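PDB 2ZQ5: putative uncharacterized protein from Mycobacterium tuberculosis, which probably transfers a sulfonate group from a nucleotide donor such as PAPS to an acceptor, as a member of the sulfotransferase family. Local coordinates for residues 86-91 with 215-220; 128-133 with 219-224; 171-176 with 230-235; 178-183 with 209-214. All blocks are in the same frame, centred on the assembly; numbering follows the deposited sequence.

Interaction 1 (86-91 with 215-220); sequences VDVAIK and NLQLIG
The amide of Q217 reaches from the last turn of helix 206-219 to the backbone of the loop before strand 94-97. Its NE2 donates to V88 O over 2.9 Å in an almost straight bond, the angle at the hydrogen being 176°. The acceptor lies in the amide plane of Q217, and the donor in turn lies in the carbonyl plane of V88. With CG anti to the carbonyl carbon (chi1 -72°) and the chain extended beyond it, the aliphatic part of Q217 runs past V88, and its CG comes within 3.6 Å of V88 O. V86 O is 3.3 Å from the same Q217 NE2.

Apolar packing accompanies the bond. V88 rests its CB against Q217 CB at 4.0 Å. Farther along the loop, I90 sets CD1 against L216 CB at 4.3 Å; both residues also touch W228 of strand 227-231. V88 also touches L221 of the turn after the helix.

One side-chain amide thus meets a backbone carbonyl of an irregular loop: V88 packs along the Q217 stem, I90 packs on the neighbouring L216, and the buried glutamine spends an amide N-H on V88 O, a bond that joins loop and helix directionally.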
loop_
_atom_site.group_PDB
_atom_site.type_symbol
_atom_site.label_atom_id
_atom_site.label_comp_id
_atom_site.label_asym_id
_atom_site.label_seq_id
_atom_site.Cartn_x
_atom_site.Cartn_y
_atom_site.Cartn_z
ATOM N N VAL A 86 -23.080 -2.004 0.403
ATOM C CA VAL A 86 -23.219 -1.920 -1.050
ATOM C C VAL A 86 -23.876 -0.631 -1.533
ATOM O O VAL A 86 -23.700 -0.237 -2.685
ATOM C CB VAL A 86 -24.029 -3.117 -1.617
ATOM C CG1 VAL A 86 -23.344 -4.423 -1.263
ATOM C CG2 VAL A 86 -25.452 -3.095 -1.084
ATOM N N ASP A 87 -24.626 0.029 -0.655
ATOM C CA ASP A 87 -25.306 1.263 -1.033
ATOM C C ASP A 87 -24.458 2.512 -0.828
ATOM O O ASP A 87 -24.894 3.623 -1.136
ATOM C CB ASP A 87 -26.617 1.404 -0.255
ATOM C CG ASP A 87 -27.548 0.228 -0.470
ATOM O OD1 ASP A 87 -27.710 -0.192 -1.633
ATOM O OD2 ASP A 87 -28.123 -0.268 0.521
ATOM N N VAL A 88 -23.246 2.334 -0.314
ATOM C CA VAL A 88 -22.362 3.465 -0.075
ATOM C C VAL A 88 -21.720 3.946 -1.369
ATOM O O VAL A 88 -21.078 3.177 -2.081
ATOM C CB VAL A 88 -21.243 3.101 0.929
ATOM C CG1 VAL A 88 -20.270 4.272 1.084
ATOM C CG2 VAL A 88 -21.854 2.741 2.275
ATOM N N ALA A 89 -21.909 5.223 -1.674
ATOM C CA ALA A 89 -21.328 5.804 -2.870
ATOM C C ALA A 89 -19.997 6.452 -2.503
ATOM O O ALA A 89 -19.882 7.112 -1.473
ATOM C CB ALA A 89 -22.275 6.842 -3.462
ATOM N N ILE A 90 -18.991 6.240 -3.343
ATOM C CA ILE A 90 -17.670 6.820 -3.128
ATOM C C ILE A 90 -17.544 7.934 -4.163
ATOM O O ILE A 90 -17.348 7.665 -5.347
ATOM C CB ILE A 90 -16.550 5.781 -3.363
ATOM C CG1 ILE A 90 -16.803 4.527 -2.518
ATOM C CG2 ILE A 90 -15.196 6.390 -3.024
ATOM C CD1 ILE A 90 -16.779 4.763 -1.020
ATOM N N LYS A 91 -17.665 9.182 -3.720
ATOM C CA LYS A 91 -17.598 10.315 -4.636
ATOM C C LYS A 91 -16.270 11.057 -4.666
ATOM O O LYS A 91 -15.757 11.492 -3.634
ATOM C CB LYS A 91 -18.724 11.311 -4.326
ATOM C CG LYS A 91 -20.123 10.744 -4.522
ATOM C CD LYS A 91 -20.327 10.278 -5.959
ATOM C CE LYS A 91 -21.709 9.675 -6.163
ATOM N NZ LYS A 91 -21.899 9.198 -7.563
ATOM N N ASN A 215 -14.256 -2.736 0.121
ATOM C CA ASN A 215 -13.716 -2.546 1.457
ATOM C C ASN A 215 -13.844 -1.093 1.913
ATOM O O ASN A 215 -14.060 -0.835 3.096
ATOM C CB ASN A 215 -12.265 -3.027 1.528
ATOM C CG ASN A 215 -12.170 -4.487 1.931
ATOM O OD1 ASN A 215 -12.773 -4.900 2.926
ATOM N ND2 ASN A 215 -11.418 -5.276 1.170
ATOM N N LEU A 216 -13.722 -0.138 0.990
ATOM C CA LEU A 216 -13.889 1.264 1.367
ATOM C C LEU A 216 -15.351 1.500 1.751
ATOM O O LEU A 216 -15.640 2.243 2.687
ATOM C CB LEU A 216 -13.500 2.205 0.219
ATOM C CG LEU A 216 -12.036 2.208 -0.230
ATOM C CD1 LEU A 216 -11.791 3.443 -1.090
ATOM C CD2 LEU A 216 -11.103 2.229 0.974
ATOM N N GLN A 217 -16.271 0.871 1.020
ATOM C CA GLN A 217 -17.700 0.998 1.309
ATOM C C GLN A 217 -17.999 0.483 2.713
ATOM O O GLN A 217 -18.781 1.081 3.453
ATOM C CB GLN A 217 -18.533 0.189 0.313
ATOM C CG GLN A 217 -18.594 0.746 -1.095
ATOM C CD GLN A 217 -19.417 -0.141 -2.010
ATOM O OE1 GLN A 217 -19.131 -1.329 -2.163
ATOM N NE2 GLN A 217 -20.449 0.431 -2.619
ATOM N N LEU A 218 -17.384 -0.642 3.064
ATOM C CA LEU A 218 -17.571 -1.259 4.371
ATOM C C LEU A 218 -16.973 -0.416 5.492
ATOM O O LEU A 218 -17.659 -0.058 6.450
ATOM C CB LEU A 218 -16.923 -2.644 4.382
ATOM C CG LEU A 218 -16.761 -3.308 5.752
ATOM C CD1 LEU A 218 -18.123 -3.755 6.277
ATOM C CD2 LEU A 218 -15.808 -4.487 5.625
ATOM N N ILE A 219 -15.689 -0.099 5.370
ATOM C CA ILE A 219 -15.010 0.684 6.390
ATOM C C ILE A 219 -15.605 2.081 6.525
ATOM O O ILE A 219 -15.665 2.628 7.627
ATOM C CB ILE A 219 -13.492 0.767 6.084
ATOM C CG1 ILE A 219 -12.896 -0.642 6.124
ATOM C CG2 ILE A 219 -12.795 1.691 7.088
ATOM C CD1 ILE A 219 -11.470 -0.727 5.612
ATOM N N GLY A 220 -16.065 2.649 5.411
ATOM C CA GLY A 220 -16.644 3.981 5.443
ATOM C C GLY A 220 -18.157 4.031 5.590
ATOM O O GLY A 220 -18.761 5.076 5.351
#

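Interaction 2 (128-133 with 219-224); sequences PQPRPP and IGLNDA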
loop_
_atom_site.group_PDB
_atom_site.type_symbol
_atom_site.label_atom_id
_atom_site.label_comp_id
_atom_site.label_asym_id
_atom_site.label_seq_id
_atom_site.Cartn_x
_atom_site.Cartn_y
_atom_site.Cartn_z
ATOM N N PRO A 128 -10.835 -5.199 8.894
ATOM C CA PRO A 128 -11.939 -4.562 8.168
ATOM C C PRO A 128 -13.276 -4.615 8.902
ATOM O O PRO A 128 -13.730 -5.683 9.324
ATOM C CB PRO A 128 -11.964 -5.327 6.849
ATOM C CG PRO A 128 -10.513 -5.647 6.641
ATOM C CD PRO A 128 -10.097 -6.121 8.013
ATOM N N GLN A 129 -13.898 -3.450 9.034
ATOM C CA GLN A 129 -15.177 -3.303 9.720
ATOM C C GLN A 129 -15.585 -1.840 9.619
ATOM O O GLN A 129 -14.767 -0.983 9.289
ATOM C CB GLN A 129 -15.019 -3.664 11.196
ATOM C CG GLN A 129 -14.021 -2.764 11.915
ATOM C CD GLN A 129 -13.723 -3.207 13.330
ATOM O OE1 GLN A 129 -14.551 -3.066 14.229
ATOM N NE2 GLN A 129 -12.530 -3.750 13.534
ATOM N N PRO A 130 -16.861 -1.531 9.891
ATOM C CA PRO A 130 -17.280 -0.130 9.815
ATOM C C PRO A 130 -16.530 0.676 10.879
ATOM O O PRO A 130 -16.416 0.248 12.028
ATOM C CB PRO A 130 -18.779 -0.205 10.098
ATOM C CG PRO A 130 -19.153 -1.557 9.557
ATOM C CD PRO A 130 -18.026 -2.420 10.056
ATOM N N ARG A 131 -16.012 1.833 10.492
ATOM C CA ARG A 131 -15.271 2.682 11.421
ATOM C C ARG A 131 -16.165 3.224 12.532
ATOM O O ARG A 131 -17.111 3.966 12.271
ATOM C CB ARG A 131 -14.641 3.851 10.663
ATOM C CG ARG A 131 -13.755 4.740 11.518
ATOM C CD ARG A 131 -13.282 5.972 10.763
ATOM N NE ARG A 131 -12.492 5.666 9.571
ATOM C CZ ARG A 131 -12.946 5.757 8.325
ATOM N NH1 ARG A 131 -14.196 6.140 8.090
ATOM N NH2 ARG A 131 -12.140 5.488 7.306
ATOM N N PRO A 132 -15.881 2.854 13.790
ATOM C CA PRO A 132 -16.697 3.346 14.906
ATOM C C PRO A 132 -16.375 4.814 15.167
ATOM O O PRO A 132 -15.349 5.320 14.707
ATOM C CB PRO A 132 -16.254 2.470 16.081
ATOM C CG PRO A 132 -15.651 1.253 15.432
ATOM C CD PRO A 132 -14.929 1.828 14.248
ATOM N N PRO A 133 -17.249 5.521 15.899
ATOM C CA PRO A 133 -16.971 6.930 16.182
ATOM C C PRO A 133 -15.611 7.026 16.873
ATOM O O PRO A 133 -15.299 6.227 17.760
ATOM C CB PRO A 133 -18.129 7.326 17.091
ATOM C CG PRO A 133 -19.251 6.488 16.566
ATOM C CD PRO A 133 -18.587 5.140 16.384
ATOM N N ILE A 219 -15.689 -0.099 5.370
ATOM C CA ILE A 219 -15.010 0.684 6.390
ATOM C C ILE A 219 -15.605 2.081 6.525
ATOM O O ILE A 219 -15.665 2.628 7.627
ATOM C CB ILE A 219 -13.492 0.767 6.084
ATOM C CG1 ILE A 219 -12.896 -0.642 6.124
ATOM C CG2 ILE A 219 -12.795 1.691 7.088
ATOM C CD1 ILE A 219 -11.470 -0.727 5.612
ATOM N N GLY A 220 -16.065 2.649 5.411
ATOM C CA GLY A 220 -16.644 3.981 5.443
ATOM C C GLY A 220 -18.157 4.031 5.590
ATOM O O GLY A 220 -18.761 5.076 5.351
ATOM N N LEU A 221 -18.762 2.918 6.001
ATOM C CA LEU A 221 -20.215 2.827 6.164
ATOM C C LEU A 221 -20.832 3.895 7.067
ATOM O O LEU A 221 -21.961 4.336 6.829
ATOM C CB LEU A 221 -20.594 1.445 6.703
ATOM C CG LEU A 221 -22.088 1.193 6.934
ATOM C CD1 LEU A 221 -22.817 1.176 5.593
ATOM C CD2 LEU A 221 -22.279 -0.130 7.665
ATOM N N ASN A 222 -20.099 4.308 8.097
ATOM C CA ASN A 222 -20.597 5.316 9.030
ATOM C C ASN A 222 -20.120 6.730 8.705
ATOM O O ASN A 222 -20.431 7.676 9.433
ATOM C CB ASN A 222 -20.171 4.969 10.462
ATOM C CG ASN A 222 -20.700 3.625 10.922
ATOM O OD1 ASN A 222 -21.867 3.295 10.701
ATOM N ND2 ASN A 222 -19.848 2.846 11.578
ATOM N N ASP A 223 -19.370 6.872 7.617
ATOM C CA ASP A 223 -18.829 8.166 7.205
ATOM C C ASP A 223 -19.067 8.398 5.716
ATOM O O ASP A 223 -18.222 8.967 5.027
ATOM C CB ASP A 223 -17.321 8.200 7.479
ATOM C CG ASP A 223 -16.992 8.112 8.956
ATOM O OD1 ASP A 223 -17.104 9.146 9.643
ATOM O OD2 ASP A 223 -16.628 7.014 9.430
ATOM N N ALA A 224 -20.227 7.969 5.233
ATOM C CA ALA A 224 -20.574 8.080 3.820
ATOM C C ALA A 224 -20.414 9.461 3.191
ATOM O O ALA A 224 -20.138 9.568 1.994
ATOM C CB ALA A 224 -21.997 7.582 3.608
HETATM O O HOH W 1 -16.962 6.694 12.155
#
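R131 N donates to I219 O at 3.0 Å, tilted from the carbonyl plane, where the proline-rich loop passes closest to the end of helix 206-219, with P130 CA 4.2 Å from I219 CA. Alongside it, I219 CA makes a CH...O contact with Q129 O at 3.4 Å. The side chain of R131 leaves with CG anti to its own N (chi1 -175°) and bends at chi3, which brings NH1 to D223 OD2 at 2.9 Å. In this salt bridge the carboxylate oxygen lies at the edge of the guanidinium, in its plane, whereas NH1 arrives from above the carboxylate, the two planes being 60° apart. I219 O sits over a guanidinium face. N222 ND2 gives R131 O a bond of 3.0 Å from above the carbonyl plane, and a water lies within hydrogen-bonding distance of both R131 O and D223 OD2. P130 and L221 lie side by side, CG to CD2 3.9 Å.

R131 has further partners: NH1 bonds to Q118 OE1 and NH2 to G119 O, both on edge strand 117-119, while D223 OD1 pairs with K226. The type I turn G220-D223 that follows helix 206-219 is thereby tied to the loop leaving helix 122-126 and to the sheet edge, before the chain enters strand 227-231.

Interaction 3 (171-176 with 230-235); sequences LEECWQ and LKNPSH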
loop_
_atom_site.group_PDB
_atom_site.type_symbol
_atom_site.label_atom_id
_atom_site.label_comp_id
_atom_site.label_asym_id
_atom_site.label_seq_id
_atom_site.Cartn_x
_atom_site.Cartn_y
_atom_site.Cartn_z
ATOM N N LEU A 171 -2.754 6.478 9.327
ATOM C CA LEU A 171 -3.295 6.093 8.026
ATOM C C LEU A 171 -2.372 5.116 7.306
ATOM O O LEU A 171 -1.161 5.335 7.214
ATOM C CB LEU A 171 -3.535 7.332 7.160
ATOM C CG LEU A 171 -4.489 8.386 7.737
ATOM C CD1 LEU A 171 -4.729 9.468 6.701
ATOM C CD2 LEU A 171 -5.810 7.741 8.132
ATOM N N GLU A 172 -2.962 4.039 6.801
ATOM C CA GLU A 172 -2.233 2.990 6.097
ATOM C C GLU A 172 -2.385 3.060 4.580
ATOM O O GLU A 172 -3.317 3.677 4.058
ATOM C CB GLU A 172 -2.719 1.614 6.568
ATOM C CG GLU A 172 -1.812 0.899 7.553
ATOM C CD GLU A 172 -0.492 0.465 6.937
ATOM O OE1 GLU A 172 0.184 -0.385 7.549
ATOM O OE2 GLU A 172 -0.122 0.978 5.856
ATOM N N GLU A 173 -1.464 2.394 3.891
ATOM C CA GLU A 173 -1.466 2.339 2.436
ATOM C C GLU A 173 -2.419 1.258 1.937
ATOM O O GLU A 173 -2.721 0.296 2.649
ATOM C CB GLU A 173 -0.062 2.056 1.917
ATOM C CG GLU A 173 0.952 3.132 2.238
ATOM C CD GLU A 173 2.299 2.821 1.635
ATOM O OE1 GLU A 173 2.762 1.677 1.807
ATOM O OE2 GLU A 173 2.893 3.715 0.997
ATOM N N CYS A 174 -2.855 1.406 0.691
ATOM C CA CYS A 174 -3.803 0.473 0.092
ATOM C C CYS A 174 -3.346 -0.973 -0.042
ATOM O O CYS A 174 -4.187 -1.861 -0.186
ATOM C CB CYS A 174 -4.244 0.995 -1.277
ATOM S SG CYS A 174 -4.992 2.650 -1.236
ATOM N N TRP A 175 -2.040 -1.232 0.002
ATOM C CA TRP A 175 -1.593 -2.617 -0.117
ATOM C C TRP A 175 -2.179 -3.454 1.013
ATOM O O TRP A 175 -2.328 -4.665 0.874
ATOM C CB TRP A 175 -0.057 -2.736 -0.125
ATOM C CG TRP A 175 0.619 -2.327 1.144
ATOM C CD1 TRP A 175 1.150 -1.103 1.433
ATOM C CD2 TRP A 175 0.826 -3.140 2.305
ATOM N NE1 TRP A 175 1.676 -1.102 2.703
ATOM C CE2 TRP A 175 1.490 -2.338 3.261
ATOM C CE3 TRP A 175 0.515 -4.466 2.632
ATOM C CZ2 TRP A 175 1.849 -2.822 4.525
ATOM C CZ3 TRP A 175 0.872 -4.947 3.891
ATOM C CH2 TRP A 175 1.533 -4.122 4.819
ATOM N N GLN A 176 -2.526 -2.807 2.126
ATOM C CA GLN A 176 -3.109 -3.528 3.253
ATOM C C GLN A 176 -4.462 -4.116 2.868
ATOM O O GLN A 176 -4.924 -5.076 3.480
ATOM C CB GLN A 176 -3.249 -2.606 4.465
ATOM C CG GLN A 176 -1.939 -2.394 5.206
ATOM C CD GLN A 176 -1.674 -3.462 6.255
ATOM O OE1 GLN A 176 -1.914 -4.650 6.033
ATOM N NE2 GLN A 176 -1.170 -3.039 7.407
ATOM N N LEU A 230 -6.696 8.062 -0.291
ATOM C CA LEU A 230 -5.885 6.849 -0.330
ATOM C C LEU A 230 -4.462 7.150 -0.764
ATOM O O LEU A 230 -4.200 8.175 -1.388
ATOM C CB LEU A 230 -6.470 5.847 -1.336
ATOM C CG LEU A 230 -7.913 5.337 -1.249
ATOM C CD1 LEU A 230 -8.180 4.828 0.161
ATOM C CD2 LEU A 230 -8.906 6.442 -1.615
ATOM N N LYS A 231 -3.542 6.252 -0.424
ATOM C CA LYS A 231 -2.155 6.397 -0.851
ATOM C C LYS A 231 -1.533 5.013 -0.986
ATOM O O LYS A 231 -1.670 4.175 -0.094
ATOM C CB LYS A 231 -1.344 7.242 0.136
ATOM C CG LYS A 231 0.046 7.620 -0.390
ATOM C CD LYS A 231 1.145 6.663 0.061
ATOM C CE LYS A 231 1.578 6.970 1.488
ATOM N NZ LYS A 231 2.881 6.328 1.833
ATOM N N ASN A 232 -0.854 4.773 -2.102
ATOM C CA ASN A 232 -0.218 3.479 -2.322
ATOM C C ASN A 232 0.586 3.456 -3.613
ATOM O O ASN A 232 0.203 4.078 -4.601
ATOM C CB ASN A 232 -1.279 2.380 -2.395
ATOM C CG ASN A 232 -0.705 1.003 -2.148
ATOM O OD1 ASN A 232 -0.025 0.775 -1.145
ATOM N ND2 ASN A 232 -0.986 0.069 -3.054
ATOM N N PRO A 233 1.721 2.740 -3.618
ATOM C CA PRO A 233 2.537 2.665 -4.832
ATOM C C PRO A 233 1.840 1.948 -6.002
ATOM O O PRO A 233 2.146 2.216 -7.159
ATOM C CB PRO A 233 3.776 1.902 -4.366
ATOM C CG PRO A 233 3.917 2.334 -2.943
ATOM C CD PRO A 233 2.486 2.273 -2.445
ATOM N N SER A 234 0.902 1.047 -5.710
ATOM C CA SER A 234 0.229 0.297 -6.776
ATOM C C SER A 234 -0.521 1.167 -7.777
ATOM O O SER A 234 -0.686 0.792 -8.936
ATOM C CB SER A 234 -0.753 -0.722 -6.188
ATOM O OG SER A 234 -1.895 -0.074 -5.649
ATOM N N HIS A 235 -0.965 2.334 -7.336
ATOM C CA HIS A 235 -1.722 3.214 -8.208
ATOM C C HIS A 235 -0.938 3.641 -9.444
ATOM O O HIS A 235 -1.522 4.027 -10.453
ATOM C CB HIS A 235 -2.239 4.387 -7.376
ATOM C CG HIS A 235 -3.095 3.942 -6.229
ATOM N ND1 HIS A 235 -3.047 4.515 -4.978
ATOM C CD2 HIS A 235 -3.972 2.915 -6.139
ATOM C CE1 HIS A 235 -3.853 3.853 -4.164
ATOM N NE2 HIS A 235 -4.425 2.878 -4.844
HETATM O O HOH W 2 -4.680 4.261 1.642
#
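E173 and C174 meet K231 and N232 where strand 227-231, an inner strand of the parallel sheet of the P-loop-like sulfotransferase fold, gives way to a loop at its C-terminal end. C174 N donates to K231 O at 3.1 Å. K231, bent at chi2 and chi3, curls back so that NZ forms a 2.7 Å salt bridge with E173 OE2, met on the anti side and somewhat out of the carboxylate plane. N232 OD1 lies at the edge of the W175 indole, 3.4 Å from CD1, and accepts a weak bond from W175 N; the N232 amide and the indole are turned 33° apart. C174 CB packs on N232 CB at 3.5 Å, while C174 SG meets the H235 ring edge-on, 3.4 Å from CE1, and touches L230 CB at 3.5 Å.

Around this shell, second partners fix the polar ends. K231 NZ also donates to T104 and T105 at the start of helix 104-111, where this family places its phosphate-binding loop, consistent with a lysine close to the donor site. N232 ND2 bonds to S234 OG in the plane of its amide, while N232 O takes a bond from T97. E172 OE2 receives E173 N through its anti lone pair, and E172 OE1 receives Q176 NE2. A water bridges the two backbones, donating to E172 O at 2.8 Å and accepting from K231 N at 3.1 Å.

Interaction 4 (178-183 with 209-214); sequences LRQSLH and YCRHRR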
loop_
_atom_site.group_PDB
_atom_site.type_symbol
_atom_site.label_atom_id
_atom_site.label_comp_id
_atom_site.label_asym_id
_atom_site.label_seq_id
_atom_site.Cartn_x
_atom_site.Cartn_y
_atom_site.Cartn_z
ATOM N N LEU A 178 -5.308 -4.481 -0.777
ATOM C CA LEU A 178 -5.031 -5.238 -1.995
ATOM C C LEU A 178 -4.383 -6.598 -1.734
ATOM O O LEU A 178 -4.501 -7.515 -2.554
ATOM C CB LEU A 178 -4.158 -4.400 -2.938
ATOM C CG LEU A 178 -4.815 -3.113 -3.452
ATOM C CD1 LEU A 178 -3.760 -2.210 -4.057
ATOM C CD2 LEU A 178 -5.900 -3.440 -4.470
ATOM N N ARG A 179 -3.705 -6.736 -0.598
ATOM C CA ARG A 179 -3.073 -8.009 -0.263
ATOM C C ARG A 179 -4.133 -9.104 -0.164
ATOM O O ARG A 179 -3.826 -10.282 -0.320
ATOM C CB ARG A 179 -2.310 -7.910 1.064
ATOM C CG ARG A 179 -3.202 -7.617 2.258
ATOM C CD ARG A 179 -2.460 -7.602 3.589
ATOM N NE ARG A 179 -3.361 -7.146 4.645
ATOM C CZ ARG A 179 -3.283 -7.496 5.924
ATOM N NH1 ARG A 179 -2.337 -8.327 6.344
ATOM N NH2 ARG A 179 -4.164 -7.008 6.788
ATOM N N GLN A 180 -5.379 -8.717 0.095
ATOM C CA GLN A 180 -6.459 -9.697 0.199
ATOM C C GLN A 180 -6.615 -10.471 -1.111
ATOM O O GLN A 180 -7.049 -11.627 -1.110
ATOM C CB GLN A 180 -7.785 -9.008 0.549
ATOM C CG GLN A 180 -7.853 -8.457 1.963
ATOM C CD GLN A 180 -9.247 -7.984 2.336
ATOM O OE1 GLN A 180 -10.232 -8.332 1.680
ATOM N NE2 GLN A 180 -9.340 -7.199 3.403
ATOM N N SER A 181 -6.249 -9.823 -2.217
ATOM C CA SER A 181 -6.325 -10.412 -3.557
ATOM C C SER A 181 -4.961 -10.924 -4.017
ATOM O O SER A 181 -4.826 -11.435 -5.133
ATOM C CB SER A 181 -6.799 -9.364 -4.567
ATOM O OG SER A 181 -8.034 -8.786 -4.190
ATOM N N LEU A 182 -3.959 -10.783 -3.158
ATOM C CA LEU A 182 -2.591 -11.187 -3.471
ATOM C C LEU A 182 -2.056 -10.505 -4.733
ATOM O O LEU A 182 -1.233 -11.070 -5.454
ATOM C CB LEU A 182 -2.467 -12.716 -3.589
ATOM C CG LEU A 182 -2.417 -13.532 -2.283
ATOM C CD1 LEU A 182 -1.418 -12.911 -1.308
ATOM C CD2 LEU A 182 -3.796 -13.587 -1.652
ATOM N N HIS A 183 -2.551 -9.295 -4.992
ATOM C CA HIS A 183 -2.099 -8.469 -6.118
ATOM C C HIS A 183 -1.503 -7.231 -5.459
ATOM O O HIS A 183 -2.233 -6.362 -4.974
ATOM C CB HIS A 183 -3.264 -8.047 -7.025
ATOM C CG HIS A 183 -3.726 -9.115 -7.968
ATOM N ND1 HIS A 183 -4.365 -10.260 -7.545
ATOM C CD2 HIS A 183 -3.664 -9.198 -9.319
ATOM C CE1 HIS A 183 -4.679 -11.001 -8.592
ATOM N NE2 HIS A 183 -4.266 -10.379 -9.681
ATOM N N TYR A 209 -9.178 -3.955 -7.653
ATOM C CA TYR A 209 -9.625 -2.625 -7.258
ATOM C C TYR A 209 -11.109 -2.620 -6.923
ATOM O O TYR A 209 -11.560 -1.836 -6.091
ATOM C CB TYR A 209 -9.287 -1.590 -8.335
ATOM C CG TYR A 209 -7.901 -1.013 -8.144
ATOM C CD1 TYR A 209 -6.764 -1.807 -8.307
ATOM C CD2 TYR A 209 -7.729 0.307 -7.730
ATOM C CE1 TYR A 209 -5.491 -1.304 -8.058
ATOM C CE2 TYR A 209 -6.454 0.826 -7.479
ATOM C CZ TYR A 209 -5.343 0.012 -7.643
ATOM O OH TYR A 209 -4.081 0.499 -7.387
ATOM N N CYS A 210 -11.873 -3.499 -7.559
ATOM C CA CYS A 210 -13.288 -3.592 -7.252
ATOM C C CYS A 210 -13.434 -4.067 -5.803
ATOM O O CYS A 210 -14.316 -3.606 -5.071
ATOM C CB CYS A 210 -13.965 -4.566 -8.212
ATOM S SG CYS A 210 -14.312 -3.841 -9.831
ATOM N N ARG A 211 -12.562 -4.979 -5.382
ATOM C CA ARG A 211 -12.613 -5.468 -4.008
ATOM C C ARG A 211 -12.174 -4.344 -3.061
ATOM O O ARG A 211 -12.726 -4.174 -1.972
ATOM C CB ARG A 211 -11.711 -6.692 -3.840
ATOM C CG ARG A 211 -11.907 -7.380 -2.503
ATOM C CD ARG A 211 -10.866 -8.448 -2.236
ATOM N NE ARG A 211 -11.071 -9.029 -0.912
ATOM C CZ ARG A 211 -11.943 -9.997 -0.646
ATOM N NH1 ARG A 211 -12.687 -10.515 -1.615
ATOM N NH2 ARG A 211 -12.096 -10.424 0.602
ATOM N N HIS A 212 -11.175 -3.580 -3.490
ATOM C CA HIS A 212 -10.665 -2.447 -2.724
ATOM C C HIS A 212 -11.845 -1.511 -2.431
ATOM O O HIS A 212 -12.042 -1.073 -1.297
ATOM C CB HIS A 212 -9.571 -1.761 -3.563
ATOM C CG HIS A 212 -9.012 -0.502 -2.973
ATOM N ND1 HIS A 212 -9.601 0.732 -3.156
ATOM C CD2 HIS A 212 -7.863 -0.272 -2.293
ATOM C CE1 HIS A 212 -8.836 1.666 -2.618
ATOM N NE2 HIS A 212 -7.774 1.082 -2.090
ATOM N N ARG A 213 -12.648 -1.236 -3.455
ATOM C CA ARG A 213 -13.807 -0.361 -3.306
ATOM C C ARG A 213 -14.846 -0.933 -2.338
ATOM O O ARG A 213 -15.413 -0.195 -1.529
ATOM C CB ARG A 213 -14.442 -0.099 -4.674
ATOM C CG ARG A 213 -15.667 0.792 -4.620
ATOM C CD ARG A 213 -16.069 1.259 -6.010
ATOM N NE ARG A 213 -17.337 1.982 -5.985
ATOM C CZ ARG A 213 -18.519 1.396 -5.818
ATOM N NH1 ARG A 213 -18.591 0.080 -5.666
ATOM N NH2 ARG A 213 -19.630 2.123 -5.799
ATOM N N ARG A 214 -15.101 -2.237 -2.420
ATOM C CA ARG A 214 -16.054 -2.872 -1.514
ATOM C C ARG A 214 -15.571 -2.694 -0.079
ATOM O O ARG A 214 -16.374 -2.526 0.839
ATOM C CB ARG A 214 -16.202 -4.364 -1.828
ATOM C CG ARG A 214 -16.897 -4.675 -3.143
ATOM C CD ARG A 214 -17.219 -6.161 -3.228
ATOM N NE ARG A 214 -18.044 -6.588 -2.100
ATOM C CZ ARG A 214 -18.408 -7.845 -1.866
ATOM N NH1 ARG A 214 -18.023 -8.816 -2.683
ATOM N NH2 ARG A 214 -19.161 -8.132 -0.813
#
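Q180 OE1 is gripped side-on by R211, which brings two nitrogens to the one oxygen: NE at 2.8 Å and NH2 at 3.0 Å. The oxygen lies in the guanidinium plane, at its edge, while the donors stand a little out of the amide plane, the amide and guanidinium being 68° apart. Neither bond is straight, at 152° for NE and 139° for NH2, as expected when a single acceptor sits between two hydrogens. R211 starts with CG anti to its backbone N and stays extended as far as NE, carrying the guanidinium from the helix to the 3-10 turn 179-181. N215, one turn farther along helix 206-219, adds a weak bond to the same oxygen, and Q180 NE2 is held by S75 of helix 55-81.

In the sulfotransferase fold seen here, this is packing of helix 206-219 against the turn that follows helix 175-178, with helix 55-81 alongside. S181 OG, itself bonded to D34, lies 3.5 Å from R211 CD. Just before the turn, at the end of helix 175-178, L178 makes the apolar part of the contact. Its CD2 sits 4.1 Å from H212 CB and 4.2 Å from Y209 CE1, crossing both side chains obliquely. The polar ends of those two aromatics turn to other partners: Y209 OH bonds to S234, and H212 ND1 to Y246 OH.

Overall arrangement
Helix 206-219 is the common thread: interaction 4 lies on its middle, interaction 1 on its last turn and interaction 2 where it ends, I219 and G220 belonging to both of the latter. Centres of interactions 1 and 2 are about 9 Å apart, and V88 CG2 meets L221 CD1 at 3.8 Å. Interaction 3, centred only about 3 Å from the middle of the chain, stands about 11 Å from interaction 4, centre to centre; C174 SG packs against H212 NE2 at 3.3 Å between them. With its lysine beside T104 and T105, interaction 3 is probably nearest the donor site. Interactions 1 and 2, centred about 17 and 18 Å from it, belong to the periphery.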